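Long-range contacts in cellulase (Xanthomonas axonopodis pv. citri, PDB 5HOS), which hydrolyses internal beta-1,4-glucosidic bonds in cellulose-type glucans as an endo-beta-1,4-glucanase, probably with the mechanism of glycosyl hydrolase family 5: residues Q43-Y54 with R72-L80; N210-R218 with E258-R266. All blocks are in the same frame, centred on the assembly; numbering follows the deposited sequence.

How the interactions relate
Both contacts belong to one eight-stranded beta/alpha barrel, but they sit on opposite sides of the chain's centre. Their centres are 33 Å apart, and their nearest atoms stay about 13 Å apart. Interaction 1 joins the loop after strand 29-34 to the end of strand 70-75 and helix 77-80, at the C-terminal ends of the barrel strands. In glycosyl hydrolase family 5 this is the end that carries the active site. Interaction 2 joins segments that run into strands 224-231 and 267-273, at the N-terminal end. A sulfate ion, probably from the crystallisation liquor, binds R266 there. The two contacts follow one another along the chain.

Interaction 1 of 2, residues Q43-Y54 with R72-L80; sequences QKPGVLNIDYRY and RLPILWERL
R79 lays its guanidinium flat over one face of the Y52 ring. The two centres are 4.2 Å apart and the planes differ by 14°, a cation-pi stack. R79 CD adds a CH-pi contact, 3.9 Å from the centroid of the Y52 ring. The other face of the guanidinium meets L76 CD1, and the backbone at L48 CA lies over the other face of the ring. The R79 chain is extended from CG to NE (chi2 -170°), which carries its head across to the 43-54 loop. There R79 NE donates to P45 O at 2.9 Å, with that oxygen close to the guanidinium plane. R79 NH2 donates to Q43 O at 3.0 Å, in the carbonyl plane, with an N-H...O angle of 145°. These two bonds grip the loop around the cis peptide bond before P45. NH1 turns to A37 O instead, so all three nitrogens have a partner.

Beside this, K44 runs slantwise over E78. K44 CE rests 3.6 Å from E78 CD, but K44 NZ stays 4.8 Å from E78 OE2, so no salt bridge forms. A water accepts a weak bond from K44 NZ and donates to E78 OE1. K44 NZ also bonds to S41 O, and the E78 carboxylate is held by Y121 N and N116 ND2.

Y54 reaches the strand. Y54 CE2 meets L73 CD2 at 4.0 Å, and Y54 OH lies 3.5 Å from I75 CG2. Helix 90-105 offers Q92 OE1 to the Y54 hydroxyl. The contact ties the long loop after strand 29-34 to the end of strand 70-75 and the short helix 77-80. It lies at the C-terminal rim of a TIM barrel, the end where family 5 enzymes have their substrate cleft.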
loop_
_atom_site.group_PDB
_atom_site.type_symbol
_atom_site.label_atom_id
_atom_site.label_comp_id
_atom_site.label_asym_id
_atom_site.label_seq_id
_atom_site.Cartn_x
_atom_site.Cartn_y
_atom_site.Cartn_z
ATOM N N GLN A 43 8.815 -14.532 13.120
ATOM C CA GLN A 43 10.235 -14.830 12.875
ATOM C C GLN A 43 11.053 -13.557 12.660
ATOM O O GLN A 43 11.067 -12.997 11.560
ATOM C CB GLN A 43 10.378 -15.772 11.669
ATOM C CG GLN A 43 9.580 -17.068 11.799
ATOM C CD GLN A 43 9.892 -17.812 13.082
ATOM O OE1 GLN A 43 11.043 -18.173 13.325
ATOM N NE2 GLN A 43 8.876 -18.028 13.922
ATOM N N LYS A 44 11.713 -13.109 13.727
ATOM C CA LYS A 44 12.573 -11.926 13.707
ATOM C C LYS A 44 13.993 -12.344 14.118
ATOM O O LYS A 44 14.186 -12.847 15.228
ATOM C CB LYS A 44 12.033 -10.856 14.654
ATOM C CG LYS A 44 10.657 -10.353 14.261
ATOM C CD LYS A 44 10.169 -9.249 15.180
ATOM C CE LYS A 44 8.826 -8.701 14.725
ATOM N NZ LYS A 44 7.699 -9.603 15.058
ATOM N N PRO A 45 14.989 -12.155 13.227
ATOM C CA PRO A 45 14.910 -11.562 11.886
ATOM C C PRO A 45 14.218 -12.441 10.842
ATOM O O PRO A 45 13.747 -11.922 9.826
ATOM C CB PRO A 45 16.381 -11.361 11.511
ATOM C CG PRO A 45 17.098 -12.442 12.238
ATOM C CD PRO A 45 16.357 -12.615 13.537
ATOM N N GLY A 46 14.157 -13.753 11.086
ATOM C CA GLY A 46 13.684 -14.683 10.077
ATOM C C GLY A 46 14.802 -14.938 9.081
ATOM O O GLY A 46 15.804 -14.220 9.059
ATOM N N VAL A 47 14.626 -15.960 8.254
ATOM C CA VAL A 47 15.655 -16.398 7.317
ATOM C C VAL A 47 15.141 -16.256 5.887
ATOM O O VAL A 47 14.083 -16.787 5.554
ATOM C CB VAL A 47 16.052 -17.866 7.603
ATOM C CG1 VAL A 47 16.934 -18.422 6.495
ATOM C CG2 VAL A 47 16.763 -17.963 8.949
ATOM N N LEU A 48 15.905 -15.547 5.053
ATOM C CA LEU A 48 15.547 -15.319 3.659
ATOM C C LEU A 48 15.415 -16.643 2.916
ATOM O O LEU A 48 16.258 -17.520 3.061
ATOM C CB LEU A 48 16.604 -14.437 2.978
ATOM C CG LEU A 48 16.411 -14.075 1.501
ATOM C CD1 LEU A 48 15.190 -13.185 1.300
ATOM C CD2 LEU A 48 17.671 -13.399 0.982
ATOM N N ASN A 49 14.338 -16.765 2.142
ATOM C CA ASN A 49 13.999 -17.961 1.356
ATOM C C ASN A 49 13.496 -19.169 2.143
ATOM O O ASN A 49 13.316 -20.237 1.562
ATOM C CB ASN A 49 15.144 -18.353 0.405
ATOM C CG ASN A 49 15.429 -17.278 -0.615
ATOM O OD1 ASN A 49 14.504 -16.648 -1.136
ATOM N ND2 ASN A 49 16.703 -17.050 -0.905
ATOM N N ILE A 50 13.238 -18.981 3.438
ATOM C CA ILE A 50 12.617 -19.990 4.301
ATOM C C ILE A 50 11.360 -19.376 4.945
ATOM O O ILE A 50 10.246 -19.856 4.713
ATOM C CB ILE A 50 13.611 -20.500 5.370
ATOM C CG1 ILE A 50 14.768 -21.245 4.686
ATOM C CG2 ILE A 50 12.910 -21.426 6.362
ATOM C CD1 ILE A 50 15.984 -21.486 5.556
ATOM N N ASP A 51 11.546 -18.318 5.739
ATOM C CA ASP A 51 10.429 -17.604 6.380
ATOM C C ASP A 51 9.773 -16.537 5.496
ATOM O O ASP A 51 8.576 -16.277 5.625
ATOM C CB ASP A 51 10.904 -16.940 7.672
ATOM C CG ASP A 51 11.387 -17.939 8.680
ATOM O OD1 ASP A 51 10.644 -18.904 8.936
ATOM O OD2 ASP A 51 12.501 -17.756 9.210
ATOM N N TYR A 52 10.566 -15.902 4.635
ATOM C CA TYR A 52 10.079 -14.855 3.738
ATOM C C TYR A 52 10.951 -14.812 2.477
ATOM O O TYR A 52 12.017 -15.424 2.440
ATOM C CB TYR A 52 10.116 -13.504 4.463
ATOM C CG TYR A 52 11.514 -12.980 4.755
ATOM C CD1 TYR A 52 12.217 -13.394 5.881
ATOM C CD2 TYR A 52 12.125 -12.044 3.903
ATOM C CE1 TYR A 52 13.490 -12.909 6.156
ATOM C CE2 TYR A 52 13.401 -11.564 4.164
ATOM C CZ TYR A 52 14.075 -11.986 5.288
ATOM O OH TYR A 52 15.335 -11.502 5.551
ATOM N N ARG A 53 10.491 -14.074 1.468
ATOM C CA ARG A 53 11.161 -13.979 0.164
ATOM C C ARG A 53 10.975 -12.588 -0.424
ATOM O O ARG A 53 10.025 -11.886 -0.074
ATOM C CB ARG A 53 10.568 -14.998 -0.821
ATOM C CG ARG A 53 9.084 -14.779 -1.116
ATOM C CD ARG A 53 8.545 -15.662 -2.228
ATOM N NE ARG A 53 8.993 -15.259 -3.566
ATOM C CZ ARG A 53 9.989 -15.815 -4.264
ATOM N NH1 ARG A 53 10.714 -16.828 -3.776
ATOM N NH2 ARG A 53 10.272 -15.347 -5.480
ATOM N N TYR A 54 11.876 -12.215 -1.328
ATOM C CA TYR A 54 11.670 -11.078 -2.216
ATOM C C TYR A 54 11.348 -11.606 -3.619
ATOM O O TYR A 54 11.656 -12.759 -3.935
ATOM C CB TYR A 54 12.897 -10.152 -2.214
ATOM C CG TYR A 54 12.899 -9.182 -1.049
ATOM C CD1 TYR A 54 13.130 -9.623 0.253
ATOM C CD2 TYR A 54 12.656 -7.819 -1.244
ATOM C CE1 TYR A 54 13.116 -8.744 1.326
ATOM C CE2 TYR A 54 12.643 -6.932 -0.177
ATOM C CZ TYR A 54 12.873 -7.393 1.103
ATOM O OH TYR A 54 12.863 -6.518 2.162
ATOM N N ARG A 72 3.626 -2.667 -5.241
ATOM C CA ARG A 72 3.668 -2.334 -3.825
ATOM C C ARG A 72 4.389 -3.481 -3.158
ATOM O O ARG A 72 4.006 -4.655 -3.329
ATOM C CB ARG A 72 2.276 -2.106 -3.233
ATOM C CG ARG A 72 2.260 -1.716 -1.756
ATOM C CD ARG A 72 0.918 -1.102 -1.404
ATOM N NE ARG A 72 0.723 -0.713 -0.009
ATOM C CZ ARG A 72 0.181 -1.470 0.953
ATOM N NH1 ARG A 72 -0.189 -2.735 0.731
ATOM N NH2 ARG A 72 0.004 -0.951 2.164
ATOM N N LEU A 73 5.442 -3.140 -2.425
ATOM C CA LEU A 73 6.316 -4.126 -1.802
ATOM C C LEU A 73 6.248 -4.040 -0.277
ATOM O O LEU A 73 6.908 -3.193 0.327
ATOM C CB LEU A 73 7.745 -3.906 -2.292
ATOM C CG LEU A 73 8.787 -4.923 -1.839
ATOM C CD1 LEU A 73 8.604 -6.229 -2.596
ATOM C CD2 LEU A 73 10.188 -4.358 -2.031
ATOM N N PRO A 74 5.440 -4.914 0.349
ATOM C CA PRO A 74 5.420 -4.989 1.792
ATOM C C PRO A 74 6.751 -5.490 2.351
ATOM O O PRO A 74 7.278 -6.500 1.869
ATOM C CB PRO A 74 4.328 -6.022 2.077
ATOM C CG PRO A 74 3.439 -5.984 0.907
ATOM C CD PRO A 74 4.389 -5.775 -0.238
ATOM N N ILE A 75 7.277 -4.763 3.335
ATOM C CA ILE A 75 8.460 -5.157 4.094
ATOM C C ILE A 75 8.147 -5.017 5.571
ATOM O O ILE A 75 7.239 -4.266 5.940
ATOM C CB ILE A 75 9.714 -4.342 3.710
ATOM C CG1 ILE A 75 9.586 -2.848 4.058
ATOM C CG2 ILE A 75 9.992 -4.497 2.225
ATOM C CD1 ILE A 75 10.114 -2.452 5.414
ATOM N N LEU A 76 8.875 -5.761 6.405
ATOM C CA LEU A 76 8.708 -5.689 7.855
ATOM C C LEU A 76 9.692 -4.723 8.456
ATOM O O LEU A 76 10.900 -4.892 8.281
ATOM C CB LEU A 76 8.949 -7.045 8.520
ATOM C CG LEU A 76 7.805 -7.995 8.825
ATOM C CD1 LEU A 76 8.315 -9.021 9.827
ATOM C CD2 LEU A 76 6.568 -7.300 9.362
ATOM N N TRP A 77 9.185 -3.744 9.201
ATOM C CA TRP A 77 10.024 -2.755 9.894
ATOM C C TRP A 77 11.183 -3.439 10.639
ATOM O O TRP A 77 12.335 -3.044 10.505
ATOM C CB TRP A 77 9.166 -1.946 10.880
ATOM C CG TRP A 77 9.818 -0.742 11.523
ATOM C CD1 TRP A 77 11.142 -0.385 11.506
ATOM C CD2 TRP A 77 9.162 0.235 12.330
ATOM N NE1 TRP A 77 11.339 0.754 12.235
ATOM C CE2 TRP A 77 10.141 1.155 12.760
ATOM C CE3 TRP A 77 7.833 0.420 12.737
ATOM C CZ2 TRP A 77 9.834 2.262 13.566
ATOM C CZ3 TRP A 77 7.528 1.530 13.551
ATOM C CH2 TRP A 77 8.522 2.423 13.955
ATOM N N GLU A 78 10.867 -4.484 11.396
ATOM C CA GLU A 78 11.848 -5.124 12.265
ATOM C C GLU A 78 12.948 -5.857 11.504
ATOM O O GLU A 78 14.060 -6.018 12.028
ATOM C CB GLU A 78 11.161 -6.087 13.235
ATOM C CG GLU A 78 10.204 -5.385 14.191
ATOM C CD GLU A 78 8.775 -5.259 13.683
ATOM O OE1 GLU A 78 8.489 -5.551 12.497
ATOM O OE2 GLU A 78 7.920 -4.846 14.495
ATOM N N ARG A 79 12.647 -6.307 10.289
ATOM C CA ARG A 79 13.664 -6.898 9.416
ATOM C C ARG A 79 14.575 -5.827 8.815
ATOM O O ARG A 79 15.773 -6.033 8.688
ATOM C CB ARG A 79 13.012 -7.723 8.315
ATOM C CG ARG A 79 12.262 -8.926 8.863
ATOM C CD ARG A 79 11.817 -9.885 7.780
ATOM N NE ARG A 79 11.305 -11.114 8.405
ATOM C CZ ARG A 79 10.157 -11.731 8.134
ATOM N NH1 ARG A 79 9.327 -11.315 7.176
ATOM N NH2 ARG A 79 9.849 -12.834 8.825
ATOM N N LEU A 80 14.002 -4.692 8.443
ATOM C CA LEU A 80 14.783 -3.589 7.890
ATOM C C LEU A 80 15.564 -2.793 8.946
ATOM O O LEU A 80 16.664 -2.325 8.659
ATOM C CB LEU A 80 13.892 -2.661 7.075
ATOM C CG LEU A 80 14.594 -1.478 6.391
ATOM C CD1 LEU A 80 15.679 -1.934 5.426
ATOM C CD2 LEU A 80 13.568 -0.629 5.677
HETATM O O HOH W 1 6.425 -7.533 12.704
#

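Interaction 2 of 2, residues N210-R218 with E258-R266. With SO4 (sulfate ion), chain B.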
loop_
_atom_site.group_PDB
_atom_site.type_symbol
_atom_site.label_atom_id
_atom_site.label_comp_id
_atom_site.label_asym_id
_atom_site.label_seq_id
_atom_site.Cartn_x
_atom_site.Cartn_y
_atom_site.Cartn_z
ATOM N N ASN A 210 -10.812 9.603 10.652
ATOM C CA ASN A 210 -9.902 9.987 9.578
ATOM C C ASN A 210 -10.363 11.237 8.847
ATOM O O ASN A 210 -9.535 12.074 8.498
ATOM C CB ASN A 210 -9.680 8.838 8.601
ATOM C CG ASN A 210 -8.888 7.707 9.223
ATOM O OD1 ASN A 210 -8.065 7.933 10.104
ATOM N ND2 ASN A 210 -9.140 6.486 8.776
ATOM N N ALA A 211 -11.677 11.381 8.659
ATOM C CA ALA A 211 -12.232 12.555 7.976
ATOM C C ALA A 211 -11.810 13.882 8.610
ATOM O O ALA A 211 -11.599 14.876 7.901
ATOM C CB ALA A 211 -13.752 12.460 7.903
ATOM N N VAL A 212 -11.696 13.904 9.936
ATOM C CA VAL A 212 -11.244 15.092 10.659
ATOM C C VAL A 212 -9.714 15.103 10.722
ATOM O O VAL A 212 -9.061 16.076 10.310
ATOM C CB VAL A 212 -11.857 15.154 12.082
ATOM C CG1 VAL A 212 -11.289 16.324 12.879
ATOM C CG2 VAL A 212 -13.371 15.262 11.989
ATOM N N ALA A 213 -9.149 14.020 11.233
ATOM C CA ALA A 213 -7.713 13.967 11.532
ATOM C C ALA A 213 -6.829 14.177 10.299
ATOM O O ALA A 213 -5.830 14.899 10.357
ATOM C CB ALA A 213 -7.372 12.646 12.209
ATOM N N MET A 214 -7.224 13.584 9.180
ATOM C CA MET A 214 -6.410 13.605 7.974
ATOM C C MET A 214 -6.630 14.864 7.137
ATOM O O MET A 214 -5.814 15.148 6.275
ATOM C CB MET A 214 -6.651 12.342 7.151
ATOM C CG MET A 214 -6.325 11.046 7.903
ATOM S SD MET A 214 -4.627 10.857 8.527
ATOM C CE MET A 214 -3.737 11.068 6.999
ATOM N N ALA A 215 -7.691 15.629 7.415
ATOM C CA ALA A 215 -7.937 16.905 6.707
ATOM C C ALA A 215 -6.808 17.906 6.898
ATOM O O ALA A 215 -6.501 18.678 5.988
ATOM C CB ALA A 215 -9.253 17.524 7.153
ATOM N N SER A 216 -6.196 17.898 8.081
ATOM C CA SER A 216 -5.145 18.859 8.389
ATOM C C SER A 216 -3.737 18.376 8.017
ATOM O O SER A 216 -2.775 19.109 8.248
ATOM C CB SER A 216 -5.211 19.243 9.870
ATOM O OG SER A 216 -5.101 18.099 10.694
ATOM N N ILE A 217 -3.599 17.177 7.440
ATOM C CA ILE A 217 -2.281 16.718 6.963
ATOM C C ILE A 217 -1.723 17.686 5.929
ATOM O O ILE A 217 -2.429 18.106 5.007
ATOM C CB ILE A 217 -2.304 15.296 6.359
ATOM C CG1 ILE A 217 -2.350 14.253 7.471
ATOM C CG2 ILE A 217 -1.067 15.007 5.484
ATOM C CD1 ILE A 217 -1.098 14.137 8.332
ATOM N N ARG A 218 -0.447 18.012 6.104
ATOM C CA ARG A 218 0.281 18.871 5.185
ATOM C C ARG A 218 1.596 18.186 4.779
ATOM O O ARG A 218 2.091 17.265 5.455
ATOM C CB ARG A 218 0.540 20.234 5.832
ATOM C CG ARG A 218 -0.724 21.028 6.159
ATOM C CD ARG A 218 -1.462 21.548 4.922
ATOM N NE ARG A 218 -2.752 22.178 5.256
ATOM C CZ ARG A 218 -3.943 21.564 5.320
ATOM N NH1 ARG A 218 -4.082 20.261 5.069
ATOM N NH2 ARG A 218 -5.026 22.270 5.639
ATOM N N GLU A 258 -15.522 12.122 -2.552
ATOM C CA GLU A 258 -15.959 13.511 -2.365
ATOM C C GLU A 258 -15.197 14.207 -1.214
ATOM O O GLU A 258 -14.954 15.418 -1.268
ATOM C CB GLU A 258 -17.478 13.583 -2.165
ATOM C CG GLU A 258 -18.040 15.004 -2.196
ATOM C CD GLU A 258 -17.722 15.774 -3.470
ATOM O OE1 GLU A 258 -17.525 17.014 -3.372
ATOM O OE2 GLU A 258 -17.661 15.144 -4.552
ATOM N N TRP A 259 -14.823 13.444 -0.187
ATOM C CA TRP A 259 -13.976 13.964 0.891
ATOM C C TRP A 259 -12.632 14.447 0.322
ATOM O O TRP A 259 -12.176 15.544 0.663
ATOM C CB TRP A 259 -13.740 12.904 1.989
ATOM C CG TRP A 259 -12.918 13.426 3.137
ATOM C CD1 TRP A 259 -13.375 14.056 4.258
ATOM C CD2 TRP A 259 -11.490 13.380 3.257
ATOM N NE1 TRP A 259 -12.321 14.405 5.072
ATOM C CE2 TRP A 259 -11.153 14.000 4.485
ATOM C CE3 TRP A 259 -10.461 12.864 2.451
ATOM C CZ2 TRP A 259 -9.829 14.115 4.933
ATOM C CZ3 TRP A 259 -9.141 12.986 2.895
ATOM C CH2 TRP A 259 -8.841 13.611 4.125
ATOM N N LEU A 260 -12.014 13.634 -0.544
ATOM C CA LEU A 260 -10.753 14.021 -1.194
ATOM C C LEU A 260 -10.921 15.332 -1.963
ATOM O O LEU A 260 -10.082 16.231 -1.869
ATOM C CB LEU A 260 -10.249 12.920 -2.139
ATOM C CG LEU A 260 -9.717 11.618 -1.533
ATOM C CD1 LEU A 260 -9.451 10.630 -2.662
ATOM C CD2 LEU A 260 -8.450 11.835 -0.725
ATOM N N ARG A 261 -12.027 15.430 -2.692
ATOM C CA ARG A 261 -12.321 16.600 -3.526
ATOM C C ARG A 261 -12.497 17.864 -2.683
ATOM O O ARG A 261 -11.900 18.898 -2.979
ATOM C CB ARG A 261 -13.568 16.332 -4.379
ATOM C CG ARG A 261 -13.753 17.270 -5.560
ATOM C CD ARG A 261 -14.832 16.763 -6.511
ATOM N NE ARG A 261 -14.351 15.665 -7.362
ATOM C CZ ARG A 261 -14.906 14.456 -7.509
ATOM N NH1 ARG A 261 -14.332 13.573 -8.329
ATOM N NH2 ARG A 261 -16.022 14.096 -6.875
ATOM N N LEU A 262 -13.301 17.770 -1.625
ATOM C CA LEU A 262 -13.516 18.898 -0.710
ATOM C C LEU A 262 -12.218 19.360 -0.036
ATOM O O LEU A 262 -11.971 20.564 0.073
ATOM C CB LEU A 262 -14.577 18.534 0.347
ATOM C CG LEU A 262 -14.848 19.475 1.528
ATOM C CD1 LEU A 262 -15.200 20.890 1.082
ATOM C CD2 LEU A 262 -15.959 18.899 2.395
ATOM N N ASN A 263 -11.388 18.404 0.385
ATOM C CA ASN A 263 -10.142 18.704 1.108
ATOM C C ASN A 263 -8.907 18.873 0.223
ATOM O O ASN A 263 -7.782 18.976 0.730
ATOM C CB ASN A 263 -9.917 17.648 2.189
ATOM C CG ASN A 263 -10.953 17.740 3.288
ATOM O OD1 ASN A 263 -10.797 18.520 4.216
ATOM N ND2 ASN A 263 -12.024 16.962 3.181
ATOM N N LYS A 264 -9.126 18.915 -1.093
ATOM C CA LYS A 264 -8.073 19.182 -2.079
ATOM C C LYS A 264 -6.918 18.192 -1.944
ATOM O O LYS A 264 -5.756 18.569 -1.919
ATOM C CB LYS A 264 -7.603 20.641 -1.991
ATOM C CG LYS A 264 -8.759 21.634 -2.033
ATOM C CD LYS A 264 -8.360 22.988 -2.607
ATOM C CE LYS A 264 -9.535 23.959 -2.594
ATOM N NZ LYS A 264 -10.641 23.535 -3.501
ATOM N N LYS A 265 -7.274 16.915 -1.845
ATOM C CA LYS A 265 -6.307 15.843 -1.692
ATOM C C LYS A 265 -6.504 14.790 -2.779
ATOM O O LYS A 265 -7.521 14.781 -3.486
ATOM C CB LYS A 265 -6.432 15.239 -0.300
ATOM C CG LYS A 265 -5.771 16.105 0.771
ATOM C CD LYS A 265 -6.256 15.724 2.147
ATOM C CE LYS A 265 -5.376 16.265 3.264
ATOM N NZ LYS A 265 -4.967 17.684 3.145
ATOM N N ARG A 266 -5.495 13.937 -2.933
ATOM C CA ARG A 266 -5.520 12.865 -3.915
ATOM C C ARG A 266 -5.507 11.546 -3.166
ATOM O O ARG A 266 -5.051 11.493 -2.030
ATOM C CB ARG A 266 -4.313 12.950 -4.830
ATOM C CG ARG A 266 -4.180 14.287 -5.550
ATOM C CD ARG A 266 -3.023 14.233 -6.517
ATOM N NE ARG A 266 -1.742 14.094 -5.817
ATOM C CZ ARG A 266 -0.618 13.602 -6.348
ATOM N NH1 ARG A 266 -0.567 13.167 -7.609
ATOM N NH2 ARG A 266 0.482 13.538 -5.601
HETATM S S SO4 B . 2.917 12.070 -8.586
HETATM O O1 SO4 B . 3.093 12.938 -7.392
HETATM O O2 SO4 B . 3.175 12.870 -9.806
HETATM O O3 SO4 B . 3.865 10.945 -8.524
HETATM O O4 SO4 B . 1.526 11.581 -8.643
#
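W259 turns the rim of its indole to the backbone from A211 to A215. A211 CB and M214 CB approach from one side of the ring plane, with M214 CB 3.9 Å from W259 CH2. A215 CB approaches from the other, 4.1 Å from W259 CZ2. W259 CG is anti to its backbone nitrogen (chi1 -178°), which swings the ring across. W259 NE1 donates to A211 O at 3.0 Å, on a lone pair in the carbonyl plane. N263 ND2 lies above the rim of the indole, on the side of A215 CB, held there by its bond to W259 O, while N263 OD1 rests 3.5 Å from A215 CB. At the polar edge, K265 NZ donates to I217 O at 3.2 Å and weakly to A215 O. Y224 OH is another partner. R218 NH1 bonds the same two carbonyls, which probably offset its closeness to K265. A Schellman motif with K264 as C-prime residue ends helix 248-262. Beyond it, R266 NH1 and NH2 each bond a sulfate oxygen. The contact joins helix 210-213 and the turn after it to the end of helix 248-262, just ahead of strands 224-231 and 267-273. Helix 165-181 packs alongside, on A213 and I217.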